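Sensor histidine kinase PdtaS (Mycobacterium tuberculosis, PDB 2YKF) probably senses c-di-GMP through its sensor region of GAF and PAS-like modules, the part in this chain, and autophosphorylates in the PdtaR/PdtaS two-component response to poor nutrient conditions. Local coordinates at residues Leu156-Glu161 and Leu265-Ala270; Asp240-Asp245 and Gly271-Ala276; Leu53-Gln58 and Thr70-Thr75; Asp41-Val46 and Thr66-Asp71. One frame throughout, in Å; residues are numbered along the deposited sequence. Where two conformers were deposited one is given.

Contact 1: Leu156-Glu161 and Leu265-Ala270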
# COMPACT_ATOMS: atom_id res chain seq x y z
N LEU A 156 -15.30 -4.62 -11.21
CA LEU A 156 -15.60 -6.03 -11.58
C LEU A 156 -16.54 -6.05 -12.82
O LEU A 156 -16.38 -6.87 -13.73
CB LEU A 156 -16.27 -6.69 -10.39
CG LEU A 156 -15.25 -7.21 -9.35
CD1 LEU A 156 -15.99 -7.69 -8.14
CD2 LEU A 156 -14.35 -8.33 -9.92
N ARG A 157 -17.45 -5.11 -12.87
CA ARG A 157 -18.32 -4.96 -14.07
C ARG A 157 -17.52 -4.56 -15.33
O ARG A 157 -17.70 -5.14 -16.38
CB ARG A 157 -19.53 -4.03 -13.78
CG ARG A 157 -20.12 -3.32 -14.98
CD ARG A 157 -21.37 -3.99 -15.59
NE ARG A 157 -22.61 -3.50 -14.98
CZ ARG A 157 -23.79 -3.33 -15.61
NH1 ARG A 157 -23.91 -3.58 -16.92
NH2 ARG A 157 -24.84 -2.89 -14.92
N MET A 158 -16.59 -3.61 -15.20
CA MET A 158 -15.70 -3.28 -16.28
C MET A 158 -14.83 -4.45 -16.72
O MET A 158 -14.56 -4.62 -17.95
CB MET A 158 -14.83 -2.08 -15.82
CG MET A 158 -15.68 -0.83 -15.82
SD MET A 158 -14.84 0.66 -15.29
CE MET A 158 -13.93 0.99 -16.76
N LEU A 159 -14.31 -5.23 -15.74
CA LEU A 159 -13.56 -6.45 -16.10
C LEU A 159 -14.46 -7.40 -16.95
O LEU A 159 -13.99 -7.96 -17.96
CB LEU A 159 -13.10 -7.20 -14.84
CG LEU A 159 -11.85 -6.52 -14.25
CD1 LEU A 159 -11.71 -6.92 -12.76
CD2 LEU A 159 -10.70 -7.06 -15.04
N ALA A 160 -15.70 -7.57 -16.50
CA ALA A 160 -16.67 -8.47 -17.17
C ALA A 160 -17.06 -7.93 -18.55
O ALA A 160 -17.34 -8.72 -19.45
CB ALA A 160 -17.90 -8.70 -16.28
N GLU A 161 -16.98 -6.61 -18.74
CA GLU A 161 -17.33 -5.97 -20.01
C GLU A 161 -16.15 -5.75 -20.86
O GLU A 161 -16.28 -5.24 -21.97
CB GLU A 161 -18.09 -4.63 -19.79
CG GLU A 161 -19.45 -4.89 -19.14
CD GLU A 161 -20.37 -3.66 -18.92
OE1 GLU A 161 -19.91 -2.49 -18.98
OE2 GLU A 161 -21.57 -3.89 -18.63
N LEU A 265 -9.25 7.06 -12.81
CA LEU A 265 -9.82 5.83 -13.40
C LEU A 265 -11.24 6.16 -13.78
O LEU A 265 -12.05 6.43 -12.93
CB LEU A 265 -9.94 4.72 -12.34
CG LEU A 265 -8.66 4.10 -11.97
CD1 LEU A 265 -8.27 4.90 -10.70
CD2 LEU A 265 -8.95 2.60 -11.67
N PRO A 266 -11.51 6.27 -15.08
CA PRO A 266 -12.89 6.55 -15.47
C PRO A 266 -13.76 5.29 -15.19
O PRO A 266 -13.26 4.16 -15.30
CB PRO A 266 -12.78 6.83 -16.97
CG PRO A 266 -11.53 6.16 -17.42
CD PRO A 266 -10.59 6.13 -16.22
N LEU A 267 -15.01 5.47 -14.77
CA LEU A 267 -15.83 4.29 -14.52
C LEU A 267 -16.97 4.29 -15.50
O LEU A 267 -17.60 5.35 -15.72
CB LEU A 267 -16.36 4.30 -13.12
CG LEU A 267 -15.28 4.38 -12.02
CD1 LEU A 267 -15.98 4.62 -10.77
CD2 LEU A 267 -14.55 3.07 -11.91
N VAL A 268 -17.23 3.11 -16.08
CA VAL A 268 -18.17 2.98 -17.23
C VAL A 268 -19.04 1.73 -17.03
O VAL A 268 -18.54 0.66 -16.60
CB VAL A 268 -17.40 2.81 -18.56
CG1 VAL A 268 -18.36 2.61 -19.79
CG2 VAL A 268 -16.50 3.99 -18.81
N VAL A 269 -20.32 1.89 -17.38
CA VAL A 269 -21.33 0.80 -17.48
C VAL A 269 -21.96 0.83 -18.85
O VAL A 269 -22.48 1.88 -19.29
CB VAL A 269 -22.48 1.01 -16.50
CG1 VAL A 269 -23.55 -0.10 -16.69
CG2 VAL A 269 -21.98 1.11 -15.06
N ALA A 270 -21.87 -0.30 -19.55
CA ALA A 270 -22.66 -0.52 -20.77
C ALA A 270 -22.46 0.64 -21.75
O ALA A 270 -23.43 1.23 -22.24
CB ALA A 270 -24.15 -0.70 -20.38
O HOH W 1 -17.79 -1.28 -18.92
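Arg157 lays its guanidinium against Val269, whose CG1 methyl sits over the centre of one face, 3.4 Å from Arg157 CZ. The edge of the same group points back along its own helix: Arg157 NH1 forms a salt bridge with Glu161 OE2 at 2.9 Å, close to the guanidinium plane, which fixes the rotation of the flat group. One residue on, Met158 runs out extended and bends only at its last torsion (chi3 77°), carrying the thioether over the strand. Met158 CG approaches Val268 O at 3.3 Å. Met158 SD takes a weak hydrogen bond from Val268 N at 3.5 Å, and the CE methyl lies near Pro266 O. This is an interdomain packing: helix 143-161 lies on the GAF sheet through Leu156 and Leu159, whereas strand 258-269 belongs to the PAS-like sheet, and Phe164 also touches Met158. Met158 SD meets Leu267 CD2 at 4.2 Å as well. At the end of the segment Glu161 divides its carboxylate. With OE2 held by Arg157, Glu161 OE1 accepts from Ala270 N at 3.0 Å and 169°, on its syn side and somewhat out of the carboxylate plane, just where the strand gives way to the turn.

Contact 2: Asp240-Asp245 and Gly271-Ala276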
# COMPACT_ATOMS: atom_id res chain seq x y z
N ASP A 240 -12.18 15.61 -19.69
CA ASP A 240 -12.06 14.52 -20.67
C ASP A 240 -12.40 13.13 -20.11
O ASP A 240 -12.95 12.25 -20.81
CB ASP A 240 -10.63 14.45 -21.24
CG ASP A 240 -10.30 15.63 -22.16
OD1 ASP A 240 -11.23 16.39 -22.52
OD2 ASP A 240 -9.10 15.81 -22.53
N LEU A 241 -11.98 12.91 -18.87
CA LEU A 241 -12.21 11.65 -18.19
C LEU A 241 -13.69 11.32 -18.13
O LEU A 241 -14.14 10.21 -18.54
CB LEU A 241 -11.67 11.78 -16.75
CG LEU A 241 -11.58 10.59 -15.81
CD1 LEU A 241 -10.60 9.64 -16.38
CD2 LEU A 241 -11.11 11.13 -14.43
N LEU A 242 -14.44 12.29 -17.63
CA LEU A 242 -15.87 12.19 -17.43
C LEU A 242 -16.66 12.10 -18.75
O LEU A 242 -17.71 11.43 -18.82
CB LEU A 242 -16.32 13.42 -16.67
CG LEU A 242 -15.77 13.46 -15.24
CD1 LEU A 242 -16.05 14.79 -14.55
CD2 LEU A 242 -16.28 12.28 -14.40
N ALA A 243 -16.12 12.74 -19.80
CA ALA A 243 -16.75 12.76 -21.13
C ALA A 243 -16.50 11.50 -21.97
O ALA A 243 -17.18 11.29 -22.98
CB ALA A 243 -16.33 14.04 -21.90
N GLY A 244 -15.53 10.66 -21.57
CA GLY A 244 -15.11 9.51 -22.36
C GLY A 244 -14.11 9.91 -23.42
O GLY A 244 -13.83 9.15 -24.36
N ASP A 245 -13.57 11.12 -23.27
CA ASP A 245 -12.56 11.68 -24.18
C ASP A 245 -11.12 11.34 -23.80
O ASP A 245 -10.18 11.79 -24.47
CB ASP A 245 -12.64 13.24 -24.20
CG ASP A 245 -13.79 13.79 -25.04
OD1 ASP A 245 -14.29 13.09 -25.97
OD2 ASP A 245 -14.17 14.96 -24.77
N GLY A 271 -21.20 1.03 -21.95
CA GLY A 271 -20.83 2.13 -22.85
C GLY A 271 -21.03 3.56 -22.33
O GLY A 271 -20.67 4.52 -23.02
N ARG A 272 -21.59 3.74 -21.14
CA ARG A 272 -21.57 5.08 -20.58
C ARG A 272 -20.79 5.34 -19.27
O ARG A 272 -20.74 4.48 -18.38
CB ARG A 272 -22.97 5.66 -20.45
CG ARG A 272 -23.82 4.98 -19.53
CD ARG A 272 -25.24 4.79 -20.17
NE ARG A 272 -25.77 3.61 -19.54
CZ ARG A 272 -26.03 3.51 -18.23
NH1 ARG A 272 -25.86 4.58 -17.41
NH2 ARG A 272 -26.43 2.35 -17.72
N ASN A 273 -20.32 6.58 -19.15
CA ASN A 273 -19.60 7.06 -17.97
C ASN A 273 -20.53 7.20 -16.78
O ASN A 273 -21.59 7.82 -16.89
CB ASN A 273 -18.98 8.44 -18.26
CG ASN A 273 -18.17 8.98 -17.08
OD1 ASN A 273 -18.66 9.80 -16.30
ND2 ASN A 273 -16.91 8.51 -16.95
N VAL A 274 -20.15 6.61 -15.65
CA VAL A 274 -20.86 6.77 -14.41
C VAL A 274 -19.91 7.40 -13.36
O VAL A 274 -19.92 7.03 -12.21
CB VAL A 274 -21.46 5.43 -13.95
CG1 VAL A 274 -22.59 4.93 -15.01
CG2 VAL A 274 -20.34 4.35 -13.70
N GLY A 275 -19.13 8.38 -13.81
CA GLY A 275 -18.16 9.11 -13.02
C GLY A 275 -16.75 8.52 -13.07
O GLY A 275 -16.27 8.02 -14.13
N ALA A 276 -16.06 8.58 -11.92
CA ALA A 276 -14.65 8.28 -11.86
C ALA A 276 -14.18 8.00 -10.43
O ALA A 276 -14.80 8.43 -9.47
CB ALA A 276 -13.77 9.42 -12.49
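Two first torsions set up this contact: Asn273 has CG anti to its backbone N (chi1 -178°), which carries the amide to the carbonyl of Leu242, while Leu242 has CG anti to its carbonyl carbon (chi1 -67°), which turns its branched end, with CD2, toward Gly275. The fold is PAS-like, with a five-stranded antiparallel sheet in the order 2-1-5-4-3, and here the last turn of helix 228-243 rests on the start of its final, central strand 272-282. The helix finishes in a Schellman motif: Gly244 adopts positive phi, and Asp245 N bonds back to Asp240 O at 2.8 Å. Asn273 folds into an Asx turn in which Asn273 OD1 accepts from Gly275 N at 2.9 Å, the donor standing well above the carbonyl plane of the amide. Two conformers of Asn273 were modelled, so its details are provisional. In the one described, Asn273 CG comes to 3.0 Å from Leu242 O; this is packing and not a hydrogen bond, since the nearby Asn273 OD1 is itself an acceptor. Gly275 sits at phi 92°, where a side chain would run into the preceding carbonyl oxygen, and its CA lies 3.9 Å from Leu242 CD2. The Ala276 methyl packs against CD2 of both leucines: Leu242 CD2 is 4.3 Å from Ala276 CB, and Leu241, also touching Thr264 and Pro266, brings its CD2 to 3.7 Å from that CB.

Contact 3: Leu53-Gln58 and Thr70-Thr75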
# COMPACT_ATOMS: atom_id res chain seq x y z
N LEU A 53 -8.90 -26.69 -15.60
CA LEU A 53 -8.70 -25.33 -15.07
C LEU A 53 -7.33 -25.18 -14.38
O LEU A 53 -6.94 -26.04 -13.61
CB LEU A 53 -9.82 -24.98 -14.10
CG LEU A 53 -11.22 -25.21 -14.60
CD1 LEU A 53 -12.22 -24.69 -13.58
CD2 LEU A 53 -11.47 -24.59 -15.95
N VAL A 54 -6.68 -24.03 -14.61
CA VAL A 54 -5.40 -23.71 -14.03
C VAL A 54 -5.46 -22.33 -13.36
O VAL A 54 -5.92 -21.33 -13.99
CB VAL A 54 -4.35 -23.65 -15.14
CG1 VAL A 54 -2.94 -23.41 -14.58
CG2 VAL A 54 -4.41 -24.93 -15.98
N CYS A 55 -5.05 -22.27 -12.09
CA CYS A 55 -4.90 -20.93 -11.43
C CYS A 55 -3.53 -20.35 -11.84
O CYS A 55 -2.46 -20.98 -11.61
CB CYS A 55 -4.99 -21.03 -9.91
SG CYS A 55 -4.65 -19.42 -9.06
N VAL A 56 -3.55 -19.16 -12.46
CA VAL A 56 -2.34 -18.61 -13.05
C VAL A 56 -1.88 -17.33 -12.30
O VAL A 56 -0.80 -16.85 -12.59
CB VAL A 56 -2.50 -18.25 -14.57
CG1 VAL A 56 -2.73 -19.55 -15.45
CG2 VAL A 56 -3.68 -17.32 -14.74
N ALA A 57 -2.66 -16.84 -11.34
CA ALA A 57 -2.26 -15.63 -10.57
C ALA A 57 -3.11 -15.53 -9.38
O ALA A 57 -4.23 -16.09 -9.34
CB ALA A 57 -2.33 -14.31 -11.42
N GLN A 58 -2.60 -14.80 -8.37
CA GLN A 58 -3.30 -14.67 -7.15
C GLN A 58 -2.93 -13.32 -6.52
O GLN A 58 -1.74 -12.88 -6.60
CB GLN A 58 -2.79 -15.79 -6.22
CG GLN A 58 -3.30 -15.66 -4.72
CD GLN A 58 -2.85 -16.89 -3.92
OE1 GLN A 58 -2.06 -17.70 -4.40
NE2 GLN A 58 -3.37 -17.04 -2.71
N THR A 70 -2.28 -20.13 1.51
CA THR A 70 -1.47 -21.00 0.70
C THR A 70 -1.29 -20.40 -0.70
O THR A 70 -2.14 -19.67 -1.15
CB THR A 70 -2.14 -22.40 0.65
OG1 THR A 70 -1.77 -23.11 1.85
CG2 THR A 70 -1.73 -23.21 -0.57
N ASP A 71 -0.15 -20.69 -1.34
CA ASP A 71 0.04 -20.21 -2.68
C ASP A 71 -0.76 -21.07 -3.67
O ASP A 71 -0.42 -22.22 -3.90
CB ASP A 71 1.51 -20.21 -3.06
CG ASP A 71 1.79 -19.50 -4.40
OD1 ASP A 71 0.83 -19.15 -5.14
OD2 ASP A 71 3.00 -19.33 -4.73
N ALA A 72 -1.76 -20.47 -4.32
CA ALA A 72 -2.60 -21.21 -5.29
C ALA A 72 -2.13 -21.25 -6.76
O ALA A 72 -2.67 -22.02 -7.62
CB ALA A 72 -4.10 -20.71 -5.19
N VAL A 73 -1.11 -20.46 -7.08
CA VAL A 73 -0.66 -20.31 -8.43
C VAL A 73 -0.06 -21.63 -8.92
O VAL A 73 0.70 -22.27 -8.17
CB VAL A 73 0.40 -19.22 -8.56
CG1 VAL A 73 0.86 -19.15 -9.97
CG2 VAL A 73 -0.23 -17.82 -8.14
N GLY A 74 -0.42 -22.02 -10.15
CA GLY A 74 0.05 -23.27 -10.75
C GLY A 74 -0.87 -24.45 -10.44
O GLY A 74 -0.71 -25.51 -11.00
N THR A 75 -1.82 -24.27 -9.54
CA THR A 75 -2.84 -25.31 -9.24
C THR A 75 -3.62 -25.70 -10.53
O THR A 75 -4.17 -24.84 -11.21
CB THR A 75 -3.91 -24.77 -8.28
OG1 THR A 75 -3.37 -24.57 -6.98
CG2 THR A 75 -5.08 -25.77 -8.14
O HOH W 2 0.50 -16.65 -4.58
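The amide of Gln58 meets the loop by both of its polar edge atoms. In the GAF domain this loop, which leads into the outermost strand 76-77, folds along the neighbouring strand 53-59. Gln58 NE2 donates to Thr70 O at 3.3 Å, with that acceptor practically in the amide plane. Gln58 OE1 accepts from Ala72 N at 2.8 Å, the donor tilted out of the plane. The carboxylate of Asp71 is turned 51° from this amide; Asp71 OD1 takes the N-H of Val73 at 3.0 Å from above the carboxylate plane, closing an Asx turn. OE1 of Gln58 and OD1 of Asp71 are both acceptors and cannot bond directly, but a water donates to the two of them, weakly to Asp71. The other oxygen of Asp71, OD2, makes a salt bridge to Arg205 of the second subunit, so the turn also serves the dimer interface. Gln58 reaches the loop because its chain is extended throughout, with CG anti to the backbone N (chi1 171°). Under that arm Val73 CG2 packs on Gln58 CB at 3.8 Å. Cys55 joins the loop by backbone: Cys55 N donates to Thr75 O at 2.9 Å and Cys55 O receives Gly74 N at 2.7 Å, while its SG lies near Ala72 CB. A type II turn from Ala72 to Thr75 presents these groups, with Gly74 at its positive-phi position. Ala72 O accepts from both Thr75 N and, at 2.7 Å, Thr75 OG1, the two donors on the same face of the carbonyl plane.

Contact 4: Asp41-Val46 and Thr66-Asp71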
# COMPACT_ATOMS: atom_id res chain seq x y z
N ASP A 41 -9.31 -11.60 -1.25
CA ASP A 41 -8.39 -12.28 -2.11
C ASP A 41 -8.96 -12.56 -3.51
O ASP A 41 -10.17 -12.82 -3.67
CB ASP A 41 -8.07 -13.65 -1.48
CG ASP A 41 -7.40 -13.53 -0.17
OD1 ASP A 41 -6.16 -13.39 -0.22
OD2 ASP A 41 -8.08 -13.62 0.90
N TYR A 42 -8.11 -12.53 -4.56
CA TYR A 42 -8.62 -13.00 -5.88
C TYR A 42 -7.69 -14.04 -6.42
O TYR A 42 -6.42 -13.94 -6.24
CB TYR A 42 -8.67 -11.84 -6.92
CG TYR A 42 -9.85 -10.91 -6.68
CD1 TYR A 42 -9.77 -9.86 -5.76
CD2 TYR A 42 -11.07 -11.11 -7.39
CE1 TYR A 42 -10.89 -9.06 -5.49
CE2 TYR A 42 -12.16 -10.32 -7.17
CZ TYR A 42 -12.06 -9.26 -6.25
OH TYR A 42 -13.14 -8.45 -6.08
N LEU A 43 -8.26 -14.99 -7.16
CA LEU A 43 -7.46 -15.91 -7.89
C LEU A 43 -7.86 -15.76 -9.35
O LEU A 43 -9.00 -15.53 -9.59
CB LEU A 43 -7.75 -17.32 -7.42
CG LEU A 43 -6.88 -17.94 -6.33
CD1 LEU A 43 -6.63 -17.12 -5.15
CD2 LEU A 43 -7.51 -19.29 -5.90
N MET A 44 -6.94 -15.94 -10.28
CA MET A 44 -7.26 -15.89 -11.69
C MET A 44 -7.16 -17.29 -12.29
O MET A 44 -6.15 -17.94 -12.17
CB MET A 44 -6.29 -15.00 -12.44
CG MET A 44 -6.61 -14.92 -13.94
SD MET A 44 -5.39 -13.90 -14.85
CE MET A 44 -6.19 -12.36 -14.53
N TRP A 45 -8.22 -17.72 -12.96
CA TRP A 45 -8.29 -19.09 -13.54
C TRP A 45 -8.39 -19.02 -15.04
O TRP A 45 -9.12 -18.15 -15.56
CB TRP A 45 -9.55 -19.79 -13.04
CG TRP A 45 -9.54 -19.97 -11.56
CD1 TRP A 45 -10.08 -19.17 -10.63
CD2 TRP A 45 -8.95 -21.05 -10.88
NE1 TRP A 45 -9.85 -19.67 -9.36
CE2 TRP A 45 -9.17 -20.85 -9.50
CE3 TRP A 45 -8.31 -22.21 -11.31
CZ2 TRP A 45 -8.74 -21.78 -8.53
CZ3 TRP A 45 -7.86 -23.12 -10.34
CH2 TRP A 45 -8.06 -22.89 -8.98
N VAL A 46 -7.62 -19.86 -15.73
CA VAL A 46 -7.76 -20.05 -17.19
C VAL A 46 -8.20 -21.52 -17.48
O VAL A 46 -8.15 -22.36 -16.56
CB VAL A 46 -6.51 -19.65 -18.02
CG1 VAL A 46 -6.20 -18.08 -17.87
CG2 VAL A 46 -5.24 -20.51 -17.66
N THR A 66 -5.98 -12.03 4.68
CA THR A 66 -6.21 -12.98 3.61
C THR A 66 -7.00 -14.20 4.18
O THR A 66 -6.93 -14.46 5.36
CB THR A 66 -4.86 -13.47 3.03
OG1 THR A 66 -5.08 -14.29 1.89
CG2 THR A 66 -4.07 -14.34 4.04
N VAL A 67 -7.68 -14.94 3.33
CA VAL A 67 -8.25 -16.24 3.72
C VAL A 67 -7.64 -17.29 2.83
O VAL A 67 -7.96 -18.48 2.93
CB VAL A 67 -9.79 -16.24 3.68
CG1 VAL A 67 -10.29 -15.15 4.68
CG2 VAL A 67 -10.33 -16.03 2.22
N VAL A 68 -6.67 -16.87 2.01
CA VAL A 68 -5.96 -17.81 1.18
C VAL A 68 -4.47 -17.76 1.54
O VAL A 68 -3.70 -17.02 0.95
CB VAL A 68 -6.21 -17.56 -0.34
CG1 VAL A 68 -5.75 -18.72 -1.14
CG2 VAL A 68 -7.72 -17.27 -0.56
N HIS A 69 -4.10 -18.55 2.55
CA HIS A 69 -2.79 -18.46 3.17
C HIS A 69 -1.78 -19.23 2.36
O HIS A 69 -0.58 -18.93 2.44
CB HIS A 69 -2.83 -19.00 4.61
CG HIS A 69 -3.58 -18.12 5.53
ND1 HIS A 69 -2.96 -17.14 6.28
CD2 HIS A 69 -4.90 -18.00 5.76
CE1 HIS A 69 -3.88 -16.45 6.94
NE2 HIS A 69 -5.07 -16.96 6.65
N THR A 70 -2.28 -20.13 1.51
CA THR A 70 -1.47 -21.00 0.70
C THR A 70 -1.29 -20.40 -0.70
O THR A 70 -2.14 -19.67 -1.15
CB THR A 70 -2.14 -22.40 0.65
OG1 THR A 70 -1.77 -23.11 1.85
CG2 THR A 70 -1.73 -23.21 -0.57
N ASP A 71 -0.15 -20.69 -1.34
CA ASP A 71 0.04 -20.21 -2.68
C ASP A 71 -0.76 -21.07 -3.67
O ASP A 71 -0.42 -22.22 -3.90
CB ASP A 71 1.51 -20.21 -3.06
CG ASP A 71 1.79 -19.50 -4.40
OD1 ASP A 71 0.83 -19.15 -5.14
OD2 ASP A 71 3.00 -19.33 -4.73
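An ST turn at Thr66 to Val68 in the GAF domain is received by Asp41, the first residue of strand 41-47. Within the turn, Thr66 OG1 accepts from Val68 N at 3.0 Å. The same hydroxyl, Thr66 OG1, donates to Asp41 OD1 at a short 2.5 Å, so one hydroxyl makes two bonds. Asp41 OD2 meanwhile takes the N-H of Val67 at 2.8 Å and a nearly straight 166°. Both oxygens are met on their syn sides, each donor somewhat out of the carboxylate plane. CG of the buried Asp41 lies anti to the carbonyl carbon (chi1 -62°), which holds the carboxylate out toward the turn. The side chains of Asp41 and Thr66 cross at about a right angle. Asp41 CB is touched by Val68 CG2 at 3.8 Å, these two side chains sliding past each other in opposite directions. Farther along the strand, Leu43 CD1 comes to 4.4 Å from Val68 CG1. The backbone carbonyl of Val68 receives Arg60, which also packs on Asp41 and Thr66. Strand 41-47 lies between strands 53-59 and 123-131; Tyr42 and Met44 pack on helix 18-38, and the turn itself touches strand 123-131 where Val67 meets His131.

From the N terminus, contact 4 opens first, at strand 41-47, and contact 3 at the next strand, 53-59. Both close on the loop before strand 76-77, where they share Thr70 and Asp71, so both end on one stretch of chain; the two strands are neighbours in the GAF sheet, and both contacts touch the second subunit. Contact 1 then opens on helix 143-161 and closes more than a hundred residues later on strand 258-269, tying the GAF and PAS-like modules together. Contact 2 opens within that span and closes just past it, on the following strand, so it crosses contact 1. Leu156 of contact 1 packs on Tyr42 of contact 4, while contacts 2 and 3 lie about 35 Å apart between centres.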